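Side-chain contacts in binding domain (Hc) of Paraclostridial Mosquitocidal Protein 1 (Paraclostridium bifermentans, PDB 6HOX), which targets a botulinum-like neurotoxin to the nerve cells of its host, Anopheles mosquitoes, as the receptor-binding part of the heavy chain: residues A[46-49]-A[50-54]; A[98-102]-A[103-107]; A[307-311]-A[312-316]; A[411-415]-A[416-420]. All blocks are in the same frame, centred on the assembly; numbering follows the deposited sequence.

Interaction 1. Residues A[46-49]-A[50-54]; sequences LEVK and TGVQI
The flat group at the centre of this contact is the peptide carbonyl of Lys49, approached from over its plane by Val52 N. Val52 N stands 45° out of that plane and gives a hydrogen bond of 3.1 Å to Lys49 O. Although the donor comes from over the plane, its N-H points nearly straight at the oxygen (163°). The side chain of Val52 closes on the same oxygen, with Val52 CB and Val52 CG2 each 3.4 Å from Lys49 O. The N-H bond closes a type I beta turn from Lys49 to Val52, which leads from strand 46-48 into strand 53-56, at the surface of the lectin-like N-terminal half of the binding domain. The side chains of Val48 and Val52 cross at about a right angle. Val48 CG1 lies anti to its own nitrogen (chi1 180°), a rotation that swings this methyl to the carbonyl side and up to Val52, where Val48 CG1 is 3.7 Å from Val52 CB and 3.8 Å from Val52 CG2. Both valines also pack on Ile36 and Ile73, and Val52 extends the apolar patch to Ile63 and Leu65. At the first position of the turn, the Lys49 chain bends in its outer part and curls back toward Glu47, although Lys49 NZ to Glu47 OE2, at 3.8 Å, is a long salt bridge.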
loop_
_atom_site.group_PDB
_atom_site.type_symbol
_atom_site.label_atom_id
_atom_site.label_comp_id
_atom_site.label_asym_id
_atom_site.label_seq_id
_atom_site.Cartn_x
_atom_site.Cartn_y
_atom_site.Cartn_z
ATOM N N LEU A 46 24.812 13.003 -2.930
ATOM C CA LEU A 46 24.438 11.880 -2.068
ATOM C C LEU A 46 25.646 10.969 -1.894
ATOM O O LEU A 46 26.389 10.733 -2.844
ATOM C CB LEU A 46 23.348 11.006 -2.708
ATOM C CG LEU A 46 22.254 11.693 -3.503
ATOM C CD1 LEU A 46 21.426 10.650 -4.226
ATOM C CD2 LEU A 46 21.366 12.518 -2.597
ATOM N N GLU A 47 25.727 10.341 -0.729
ATOM C CA GLU A 47 26.605 9.221 -0.525
ATOM C C GLU A 47 25.732 8.005 -0.193
ATOM O O GLU A 47 25.164 7.911 0.882
ATOM C CB GLU A 47 27.627 9.543 0.566
ATOM C CG GLU A 47 28.753 8.517 0.656
ATOM C CD GLU A 47 29.606 8.636 1.910
ATOM O OE1 GLU A 47 30.327 9.649 2.008
ATOM O OE2 GLU A 47 29.503 7.743 2.808
ATOM N N VAL A 48 25.632 7.084 -1.154
ATOM C CA VAL A 48 24.882 5.870 -1.005
ATOM C C VAL A 48 25.865 4.748 -0.678
ATOM O O VAL A 48 26.700 4.398 -1.512
ATOM C CB VAL A 48 24.092 5.532 -2.279
ATOM C CG1 VAL A 48 23.302 4.239 -2.111
ATOM C CG2 VAL A 48 23.188 6.673 -2.698
ATOM N N LYS A 49 25.744 4.180 0.521
ATOM C CA LYS A 49 26.675 3.145 0.947
ATOM C C LYS A 49 26.266 1.796 0.338
ATOM O O LYS A 49 25.142 1.631 -0.142
ATOM C CB LYS A 49 26.768 3.146 2.473
ATOM C CG LYS A 49 27.347 4.424 3.063
ATOM C CD LYS A 49 27.785 4.246 4.501
ATOM C CE LYS A 49 29.072 3.458 4.656
ATOM N NZ LYS A 49 30.225 4.181 4.065
ATOM N N THR A 50 27.201 0.833 0.348
ATOM C CA THR A 50 27.059 -0.400 -0.446
ATOM C C THR A 50 26.020 -1.336 0.168
ATOM O O THR A 50 25.630 -2.286 -0.484
ATOM C CB THR A 50 28.393 -1.142 -0.626
ATOM O OG1 THR A 50 28.938 -1.459 0.654
ATOM C CG2 THR A 50 29.388 -0.321 -1.409
ATOM N N GLY A 51 25.592 -1.064 1.407
ATOM C CA GLY A 51 24.534 -1.854 2.044
ATOM C C GLY A 51 23.132 -1.490 1.565
ATOM O O GLY A 51 22.189 -2.193 1.884
ATOM N N VAL A 52 22.989 -0.371 0.843
ATOM C CA VAL A 52 21.698 0.061 0.303
ATOM C C VAL A 52 21.371 -0.827 -0.906
ATOM O O VAL A 52 22.261 -1.163 -1.688
ATOM C CB VAL A 52 21.706 1.550 -0.090
ATOM C CG1 VAL A 52 20.363 1.992 -0.665
ATOM C CG2 VAL A 52 22.109 2.456 1.067
ATOM N N GLN A 53 20.098 -1.209 -1.057
ATOM C CA GLN A 53 19.676 -2.007 -2.204
ATOM C C GLN A 53 18.614 -1.261 -3.020
ATOM O O GLN A 53 17.963 -0.318 -2.555
ATOM C CB GLN A 53 19.146 -3.360 -1.735
ATOM C CG GLN A 53 20.157 -4.145 -0.909
ATOM C CD GLN A 53 19.555 -5.362 -0.253
ATOM O OE1 GLN A 53 18.392 -5.384 0.132
ATOM N NE2 GLN A 53 20.373 -6.386 -0.087
ATOM N N ILE A 54 18.501 -1.698 -4.272
ATOM C CA ILE A 54 17.491 -1.303 -5.200
ATOM C C ILE A 54 16.632 -2.541 -5.476
ATOM O O ILE A 54 17.142 -3.561 -5.903
ATOM C CB ILE A 54 18.128 -0.737 -6.485
ATOM C CG1 ILE A 54 19.097 0.408 -6.178
ATOM C CG2 ILE A 54 17.057 -0.322 -7.481
ATOM C CD1 ILE A 54 19.825 0.949 -7.397
#

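Interaction 2. Residues A[98-102]-A[103-107]; sequences PRLNK and NDFID
Asp104 folds back over Asn101 at the start of a short 3-10 segment, in the loop that follows strand 89-96 of the lectin-like N-terminal subdomain. Two backbone bonds form the turn: Asp104 N to Asn101 O at 3.1 Å, and the shorter, straighter Phe105 N to Lys102 O at 2.9 Å. A side-chain bond holds the residue just before the 3-10 segment, for Asn101 N donates to Asp104 OD2 across 3.1 Å, from above the carboxylate plane. The side chains of Asn101 and Asp104 cross at about a right angle, their amide and carboxylate planes 45° apart. Asn101 CG sits between its own nitrogen and carbonyl carbon (chi1 57°), a rotation that turns the amide back along the chain, where Asn101 ND2 gives an almost straight 2.9 Å bond to Arg99 O. Arg99 itself clamps Leu100 O side-on with NE and NH2, while its NH1 binds Lys445 O and its guanidinium lies in cation-pi contact with Trp444. Apolar contact is slight, Leu100 CG lying oblique to the Phe105 ring, 4.3 Å from Phe105 CE1. In carbon-oxygen contacts, Leu100 CD1 rests by Asp104 OD2, and the edge of the Phe105 ring takes Asn101 O in its plane. Two waters also reach the carboxylate: water 1 joins Pro98 O to Asp104 OD2, and water 2 links Asn101 ND2, at 3.0 Å, with Asp104 OD1, at 2.7 Å.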
loop_
_atom_site.group_PDB
_atom_site.type_symbol
_atom_site.label_atom_id
_atom_site.label_comp_id
_atom_site.label_asym_id
_atom_site.label_seq_id
_atom_site.Cartn_x
_atom_site.Cartn_y
_atom_site.Cartn_z
ATOM N N PRO A 98 7.404 -3.285 6.964
ATOM C CA PRO A 98 6.902 -4.653 7.121
ATOM C C PRO A 98 5.757 -4.733 8.139
ATOM O O PRO A 98 5.711 -3.958 9.089
ATOM C CB PRO A 98 8.134 -5.441 7.590
ATOM C CG PRO A 98 9.275 -4.665 6.971
ATOM C CD PRO A 98 8.862 -3.218 7.162
ATOM N N ARG A 99 4.848 -5.676 7.912
ATOM C CA ARG A 99 3.734 -5.908 8.793
ATOM C C ARG A 99 4.245 -6.314 10.171
ATOM O O ARG A 99 5.087 -7.198 10.316
ATOM C CB ARG A 99 2.801 -7.016 8.303
ATOM C CG ARG A 99 1.445 -6.964 8.989
ATOM C CD ARG A 99 0.897 -8.342 9.244
ATOM N NE ARG A 99 1.707 -9.049 10.217
ATOM C CZ ARG A 99 2.282 -10.217 9.995
ATOM N NH1 ARG A 99 2.042 -10.862 8.869
ATOM N NH2 ARG A 99 3.094 -10.733 10.898
ATOM N N LEU A 100 3.682 -5.644 11.165
ATOM C CA LEU A 100 3.951 -5.880 12.555
ATOM C C LEU A 100 4.071 -7.375 12.862
ATOM O O LEU A 100 3.134 -8.148 12.626
ATOM C CB LEU A 100 2.785 -5.299 13.348
ATOM C CG LEU A 100 3.028 -5.241 14.850
ATOM C CD1 LEU A 100 4.194 -4.303 15.155
ATOM C CD2 LEU A 100 1.755 -4.834 15.579
ATOM N N ASN A 101 5.190 -7.754 13.462
ATOM C CA ASN A 101 5.491 -9.145 13.739
ATOM C C ASN A 101 6.127 -9.241 15.132
ATOM O O ASN A 101 6.424 -8.215 15.753
ATOM C CB ASN A 101 6.352 -9.748 12.623
ATOM C CG ASN A 101 7.642 -8.997 12.384
ATOM O OD1 ASN A 101 8.633 -9.285 13.042
ATOM N ND2 ASN A 101 7.642 -8.042 11.450
ATOM N N LYS A 102 6.322 -10.483 15.602
ATOM C CA LYS A 102 6.832 -10.768 16.938
ATOM C C LYS A 102 8.256 -10.203 17.084
ATOM O O LYS A 102 8.597 -9.667 18.133
ATOM C CB LYS A 102 6.728 -12.270 17.228
ATOM C CG LYS A 102 5.310 -12.735 17.538
ATOM C CD LYS A 102 5.125 -14.242 17.536
ATOM C CE LYS A 102 3.693 -14.660 17.825
ATOM N NZ LYS A 102 3.585 -16.117 18.102
ATOM N N ASN A 103 9.066 -10.262 16.021
ATOM C CA ASN A 103 10.442 -9.733 16.078
ATOM C C ASN A 103 10.449 -8.239 16.429
ATOM O O ASN A 103 11.410 -7.786 17.054
ATOM C CB ASN A 103 11.230 -9.940 14.786
ATOM C CG ASN A 103 11.313 -11.392 14.387
ATOM O OD1 ASN A 103 10.284 -12.043 14.209
ATOM N ND2 ASN A 103 12.522 -11.901 14.226
ATOM N N ASP A 104 9.392 -7.503 16.043
ATOM C CA ASP A 104 9.268 -6.080 16.300
ATOM C C ASP A 104 9.038 -5.760 17.782
ATOM O O ASP A 104 9.169 -4.597 18.172
ATOM C CB ASP A 104 8.106 -5.450 15.541
ATOM C CG ASP A 104 8.289 -5.400 14.036
ATOM O OD1 ASP A 104 9.466 -5.340 13.565
ATOM O OD2 ASP A 104 7.245 -5.410 13.347
ATOM N N PHE A 105 8.657 -6.755 18.593
ATOM C CA PHE A 105 8.242 -6.498 19.981
ATOM C C PHE A 105 9.482 -6.291 20.861
ATOM O O PHE A 105 9.380 -5.734 21.949
ATOM C CB PHE A 105 7.280 -7.586 20.468
ATOM C CG PHE A 105 5.827 -7.309 20.168
ATOM C CD1 PHE A 105 5.328 -7.442 18.883
ATOM C CD2 PHE A 105 4.956 -6.891 21.167
ATOM C CE1 PHE A 105 3.994 -7.179 18.606
ATOM C CE2 PHE A 105 3.621 -6.631 20.892
ATOM C CZ PHE A 105 3.141 -6.779 19.609
ATOM N N ILE A 106 10.655 -6.695 20.362
ATOM C CA ILE A 106 11.927 -6.407 21.007
ATOM C C ILE A 106 12.164 -4.888 21.037
ATOM O O ILE A 106 12.982 -4.427 21.803
ATOM C CB ILE A 106 13.098 -7.142 20.326
ATOM C CG1 ILE A 106 14.332 -7.172 21.232
ATOM C CG2 ILE A 106 13.435 -6.525 18.976
ATOM C CD1 ILE A 106 15.527 -7.875 20.627
ATOM N N ASP A 107 11.433 -4.136 20.207
ATOM C CA ASP A 107 11.539 -2.693 20.113
ATOM C C ASP A 107 10.268 -2.026 20.646
ATOM O O ASP A 107 10.008 -0.861 20.341
ATOM C CB ASP A 107 11.798 -2.272 18.663
ATOM C CG ASP A 107 13.177 -2.661 18.188
ATOM O OD1 ASP A 107 14.128 -2.483 18.982
ATOM O OD2 ASP A 107 13.288 -3.150 17.042
HETATM O O HOH W 1 7.349 -3.585 11.248
HETATM O O HOH W 2 9.835 -6.030 10.954
#

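Interaction 3. Residues A[307-311]-A[312-316]; sequences LYHKG and SDVEK
Ser312 turns its hydroxyl inward between His309 and Val314, serving both at once. As donor, Ser312 OG gives a 2.9 Å hydrogen bond to His309 O, lying in the carbonyl plane on a lone pair of that oxygen. As acceptor, the same Ser312 OG takes a bond of 3.0 Å from Val314 N, at an N-H angle of 157°. A chi1 of 93°, well off a staggered value, sets the hydroxyl between the two partners. His309 and Val314 direct their side chains toward one another across the loop, and His309 CB stands 4.2 Å from Val314 CB. Val314 CG2 approaches the imidazole obliquely, whereas Val314 CG1 turns to the backbone and lies 3.6 Å from Tyr308 O. The imidazole is fixed from beyond the loop by a hydrogen bond that Arg294 NH1 gives to His309 ND1, and Tyr308, pointing the other way, meets Trp444 edge-to-face. Positive phi values at His309 and Gly311 accompany the bend that returns Ser312 to the His309 carbonyl. The bond from Val314 N defines an ST turn, here within the loop between strands 302-305 and 316-320 of the beta-trefoil C-terminal subdomain.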
loop_
_atom_site.group_PDB
_atom_site.type_symbol
_atom_site.label_atom_id
_atom_site.label_comp_id
_atom_site.label_asym_id
_atom_site.label_seq_id
_atom_site.Cartn_x
_atom_site.Cartn_y
_atom_site.Cartn_z
ATOM N N LEU A 307 -3.209 -14.225 4.769
ATOM C CA LEU A 307 -3.331 -13.901 3.342
ATOM C C LEU A 307 -2.862 -15.066 2.469
ATOM O O LEU A 307 -3.334 -15.195 1.341
ATOM C CB LEU A 307 -2.486 -12.666 3.001
ATOM C CG LEU A 307 -2.769 -11.399 3.805
ATOM C CD1 LEU A 307 -1.865 -10.281 3.342
ATOM C CD2 LEU A 307 -4.218 -10.986 3.704
ATOM N N TYR A 308 -1.884 -15.847 2.949
ATOM C CA TYR A 308 -1.239 -16.889 2.133
ATOM C C TYR A 308 -1.854 -18.280 2.416
ATOM O O TYR A 308 -1.896 -19.131 1.517
ATOM C CB TYR A 308 0.271 -16.946 2.383
ATOM C CG TYR A 308 1.071 -15.656 2.353
ATOM C CD1 TYR A 308 0.706 -14.550 1.596
ATOM C CD2 TYR A 308 2.261 -15.573 3.061
ATOM C CE1 TYR A 308 1.475 -13.387 1.587
ATOM C CE2 TYR A 308 3.047 -14.432 3.049
ATOM C CZ TYR A 308 2.665 -13.336 2.297
ATOM O OH TYR A 308 3.461 -12.228 2.302
ATOM N N HIS A 309 -2.265 -18.526 3.671
ATOM C CA HIS A 309 -2.885 -19.796 4.150
ATOM C C HIS A 309 -2.017 -21.006 3.781
ATOM O O HIS A 309 -2.511 -21.996 3.237
ATOM C CB HIS A 309 -4.310 -19.959 3.605
ATOM C CG HIS A 309 -5.187 -18.776 3.849
ATOM N ND1 HIS A 309 -5.819 -18.566 5.049
ATOM C CD2 HIS A 309 -5.494 -17.716 3.064
ATOM C CE1 HIS A 309 -6.513 -17.450 4.984
ATOM N NE2 HIS A 309 -6.321 -16.902 3.775
ATOM N N LYS A 310 -0.719 -20.923 4.082
ATOM C CA LYS A 310 0.219 -21.991 3.739
ATOM C C LYS A 310 -0.178 -23.268 4.488
ATOM O O LYS A 310 -0.661 -23.220 5.611
ATOM C CB LYS A 310 1.651 -21.533 4.023
ATOM C CG LYS A 310 2.081 -20.351 3.167
ATOM C CD LYS A 310 3.574 -20.199 3.006
ATOM C CE LYS A 310 3.973 -19.788 1.605
ATOM N NZ LYS A 310 5.444 -19.637 1.491
ATOM N N GLY A 311 -0.017 -24.406 3.813
ATOM C CA GLY A 311 -0.491 -25.692 4.302
ATOM C C GLY A 311 -2.006 -25.848 4.212
ATOM O O GLY A 311 -2.599 -26.481 5.079
ATOM N N SER A 312 -2.627 -25.286 3.162
ATOM C CA SER A 312 -4.070 -25.407 2.921
ATOM C C SER A 312 -4.377 -25.520 1.420
ATOM O O SER A 312 -3.501 -25.316 0.550
ATOM C CB SER A 312 -4.808 -24.245 3.490
ATOM O OG SER A 312 -4.967 -23.246 2.488
ATOM N N ASP A 313 -5.666 -25.766 1.134
ATOM C CA ASP A 313 -6.168 -25.993 -0.232
ATOM C C ASP A 313 -6.521 -24.660 -0.912
ATOM O O ASP A 313 -7.214 -24.685 -1.948
ATOM C CB ASP A 313 -7.375 -26.945 -0.243
ATOM C CG ASP A 313 -8.663 -26.371 0.334
ATOM O OD1 ASP A 313 -8.625 -25.254 0.857
ATOM O OD2 ASP A 313 -9.706 -27.058 0.258
ATOM N N VAL A 314 -6.059 -23.525 -0.346
ATOM C CA VAL A 314 -6.324 -22.204 -0.901
ATOM C C VAL A 314 -6.049 -22.221 -2.406
ATOM O O VAL A 314 -5.075 -22.765 -2.846
ATOM C CB VAL A 314 -5.509 -21.088 -0.217
ATOM C CG1 VAL A 314 -4.023 -21.212 -0.500
ATOM C CG2 VAL A 314 -6.024 -19.708 -0.623
ATOM N N GLU A 315 -6.929 -21.579 -3.172
ATOM C CA GLU A 315 -6.797 -21.490 -4.616
ATOM C C GLU A 315 -5.892 -20.318 -4.978
ATOM O O GLU A 315 -6.227 -19.168 -4.690
ATOM C CB GLU A 315 -8.158 -21.274 -5.275
ATOM C CG GLU A 315 -9.142 -22.401 -5.014
ATOM C CD GLU A 315 -8.788 -23.741 -5.632
ATOM O OE1 GLU A 315 -7.900 -23.788 -6.505
ATOM O OE2 GLU A 315 -9.420 -24.731 -5.249
ATOM N N LYS A 316 -4.777 -20.619 -5.647
ATOM C CA LYS A 316 -3.970 -19.604 -6.294
ATOM C C LYS A 316 -4.592 -19.284 -7.663
ATOM O O LYS A 316 -5.109 -20.190 -8.316
ATOM C CB LYS A 316 -2.528 -20.096 -6.441
ATOM C CG LYS A 316 -1.842 -20.428 -5.123
ATOM C CD LYS A 316 -1.262 -19.213 -4.441
ATOM C CE LYS A 316 0.112 -18.852 -4.964
ATOM N NZ LYS A 316 0.335 -17.388 -4.972
#

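Interaction 4. Residues A[411-415]-A[416-420]; sequences YLYSS and GWYLD
Strand 411-415 passes at Ser415 directly into the short helix 416-420, the axes of the two segments coming within 6.2 Å at an angle of 46°. Ser415 is the N-cap of this helix in the beta-trefoil C-terminal subdomain. Its hydroxyl lies anti to the backbone nitrogen (chi1 174°), which directs it over the first turn, where Ser415 OG accepts a capping bond of 2.9 Å from Tyr418 N at an N-H angle of 162°. The Ser415 carbonyl supplies a second hold, as Leu419 N donates to Ser415 O across 3.2 Å in the first regular helical bond. The capping oxygen also lies over one face of the Tyr418 ring, displaced toward its rim, with Ser415 OG 3.0 Å from Tyr418 CG, so one oxygen both serves the cap and touches the ring. Tyr418 OH is hydrogen-bonded to Lys432 NZ, which anchors the far end of the ring. The order Ser-Gly-Trp-Tyr from Ser415 to Tyr418 matches the SxWY signature of the ganglioside-binding site in botulinum neurotoxins, and the exposed Trp417 beside the cap is consistent with a related role here, though no ligand is bound. Tyr413, two residues before the cap, crosses Tyr418 at about a right angle; it arrives obliquely with its hydroxyl foremost, and Tyr413 OH ends 3.5 Å from Tyr418 CE2.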
loop_
_atom_site.group_PDB
_atom_site.type_symbol
_atom_site.label_atom_id
_atom_site.label_comp_id
_atom_site.label_asym_id
_atom_site.label_seq_id
_atom_site.Cartn_x
_atom_site.Cartn_y
_atom_site.Cartn_z
ATOM N N TYR A 411 -20.391 -18.298 -1.554
ATOM C CA TYR A 411 -20.186 -18.581 -2.980
ATOM C C TYR A 411 -20.008 -17.261 -3.727
ATOM O O TYR A 411 -20.494 -16.217 -3.276
ATOM C CB TYR A 411 -21.336 -19.423 -3.539
ATOM C CG TYR A 411 -21.293 -20.845 -3.037
ATOM C CD1 TYR A 411 -20.461 -21.779 -3.638
ATOM C CD2 TYR A 411 -22.024 -21.241 -1.926
ATOM C CE1 TYR A 411 -20.392 -23.081 -3.177
ATOM C CE2 TYR A 411 -21.957 -22.540 -1.447
ATOM C CZ TYR A 411 -21.137 -23.464 -2.076
ATOM O OH TYR A 411 -21.041 -24.746 -1.615
ATOM N N LEU A 412 -19.283 -17.324 -4.840
ATOM C CA LEU A 412 -19.122 -16.156 -5.710
ATOM C C LEU A 412 -20.325 -16.110 -6.664
ATOM O O LEU A 412 -20.805 -17.167 -7.098
ATOM C CB LEU A 412 -17.803 -16.261 -6.481
ATOM C CG LEU A 412 -16.534 -15.818 -5.753
ATOM C CD1 LEU A 412 -16.316 -16.621 -4.490
ATOM C CD2 LEU A 412 -15.330 -15.957 -6.673
ATOM N N TYR A 413 -20.819 -14.900 -6.966
ATOM C CA TYR A 413 -21.933 -14.749 -7.905
ATOM C C TYR A 413 -21.853 -13.411 -8.653
ATOM O O TYR A 413 -21.182 -12.445 -8.220
ATOM C CB TYR A 413 -23.272 -14.960 -7.183
ATOM C CG TYR A 413 -23.835 -13.753 -6.484
ATOM C CD1 TYR A 413 -23.264 -13.281 -5.307
ATOM C CD2 TYR A 413 -24.938 -13.080 -6.988
ATOM C CE1 TYR A 413 -23.749 -12.149 -4.669
ATOM C CE2 TYR A 413 -25.443 -11.953 -6.356
ATOM C CZ TYR A 413 -24.850 -11.494 -5.191
ATOM O OH TYR A 413 -25.350 -10.406 -4.535
ATOM N N SER A 414 -22.535 -13.372 -9.805
ATOM C CA SER A 414 -22.691 -12.166 -10.609
ATOM C C SER A 414 -23.938 -11.385 -10.170
ATOM O O SER A 414 -25.043 -11.805 -10.475
ATOM C CB SER A 414 -22.760 -12.507 -12.056
ATOM O OG SER A 414 -23.006 -11.339 -12.811
ATOM N N SER A 415 -23.745 -10.246 -9.488
ATOM C CA SER A 415 -24.860 -9.428 -8.957
ATOM C C SER A 415 -25.278 -8.368 -9.979
ATOM O O SER A 415 -24.568 -7.384 -10.191
ATOM C CB SER A 415 -24.533 -8.758 -7.636
ATOM O OG SER A 415 -25.590 -7.865 -7.248
ATOM N N GLY A 416 -26.447 -8.590 -10.589
ATOM C CA GLY A 416 -27.096 -7.619 -11.461
ATOM C C GLY A 416 -27.551 -6.407 -10.674
ATOM O O GLY A 416 -27.413 -5.296 -11.140
ATOM N N TRP A 417 -28.038 -6.629 -9.445
ATOM C CA TRP A 417 -28.504 -5.536 -8.576
ATOM C C TRP A 417 -27.353 -4.569 -8.248
ATOM O O TRP A 417 -27.519 -3.371 -8.324
ATOM C CB TRP A 417 -29.143 -6.070 -7.292
ATOM C CG TRP A 417 -29.690 -4.965 -6.445
ATOM C CD1 TRP A 417 -29.139 -4.440 -5.317
ATOM C CD2 TRP A 417 -30.887 -4.218 -6.692
ATOM N NE1 TRP A 417 -29.906 -3.408 -4.856
ATOM C CE2 TRP A 417 -30.984 -3.244 -5.677
ATOM C CE3 TRP A 417 -31.867 -4.252 -7.690
ATOM C CZ2 TRP A 417 -32.031 -2.328 -5.616
ATOM C CZ3 TRP A 417 -32.899 -3.342 -7.634
ATOM C CH2 TRP A 417 -32.984 -2.400 -6.603
ATOM N N TYR A 418 -26.203 -5.107 -7.847
ATOM C CA TYR A 418 -25.050 -4.259 -7.484
ATOM C C TYR A 418 -24.560 -3.497 -8.713
ATOM O O TYR A 418 -24.157 -2.342 -8.609
ATOM C CB TYR A 418 -23.916 -5.074 -6.867
ATOM C CG TYR A 418 -24.257 -5.717 -5.553
ATOM C CD1 TYR A 418 -25.385 -5.336 -4.845
ATOM C CD2 TYR A 418 -23.453 -6.706 -5.009
ATOM C CE1 TYR A 418 -25.719 -5.935 -3.649
ATOM C CE2 TYR A 418 -23.784 -7.323 -3.813
ATOM C CZ TYR A 418 -24.916 -6.924 -3.125
ATOM O OH TYR A 418 -25.281 -7.494 -1.946
ATOM N N LEU A 419 -24.582 -4.151 -9.868
ATOM C CA LEU A 419 -24.160 -3.478 -11.089
ATOM C C LEU A 419 -25.064 -2.270 -11.355
ATOM O O LEU A 419 -24.573 -1.154 -11.466
ATOM C CB LEU A 419 -24.197 -4.451 -12.263
ATOM C CG LEU A 419 -23.852 -3.842 -13.621
ATOM C CD1 LEU A 419 -22.414 -3.326 -13.644
ATOM C CD2 LEU A 419 -24.060 -4.873 -14.721
ATOM N N ASP A 420 -26.380 -2.502 -11.439
ATOM C CA ASP A 420 -27.310 -1.457 -11.871
ATOM C C ASP A 420 -27.426 -0.336 -10.828
ATOM O O ASP A 420 -27.688 0.799 -11.193
ATOM C CB ASP A 420 -28.713 -2.014 -12.154
ATOM C CG ASP A 420 -28.779 -3.023 -13.288
ATOM O OD1 ASP A 420 -27.829 -3.060 -14.111
ATOM O OD2 ASP A 420 -29.761 -3.802 -13.314
#

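How the interactions relate
The four contacts follow one another along the chain, two in each half of the binding domain. Interactions 1 and 2 belong to the lectin-like N-terminal part, with centres 25 Å apart; interactions 3 and 4 belong to the trefoil part, with centres 26 Å apart. Interactions 2 and 3 come nearest across the boundary, about 7 Å between nearest atoms, and share a neighbour: Trp444, near the C-terminus, takes Arg99 on one side of the boundary and Tyr308 on the other. Interactions 1 and 4 lie on opposite sides of the chain's centre, 50 Å between centres, so the SxWY segment 415-418 is remote from the turn at 49-52.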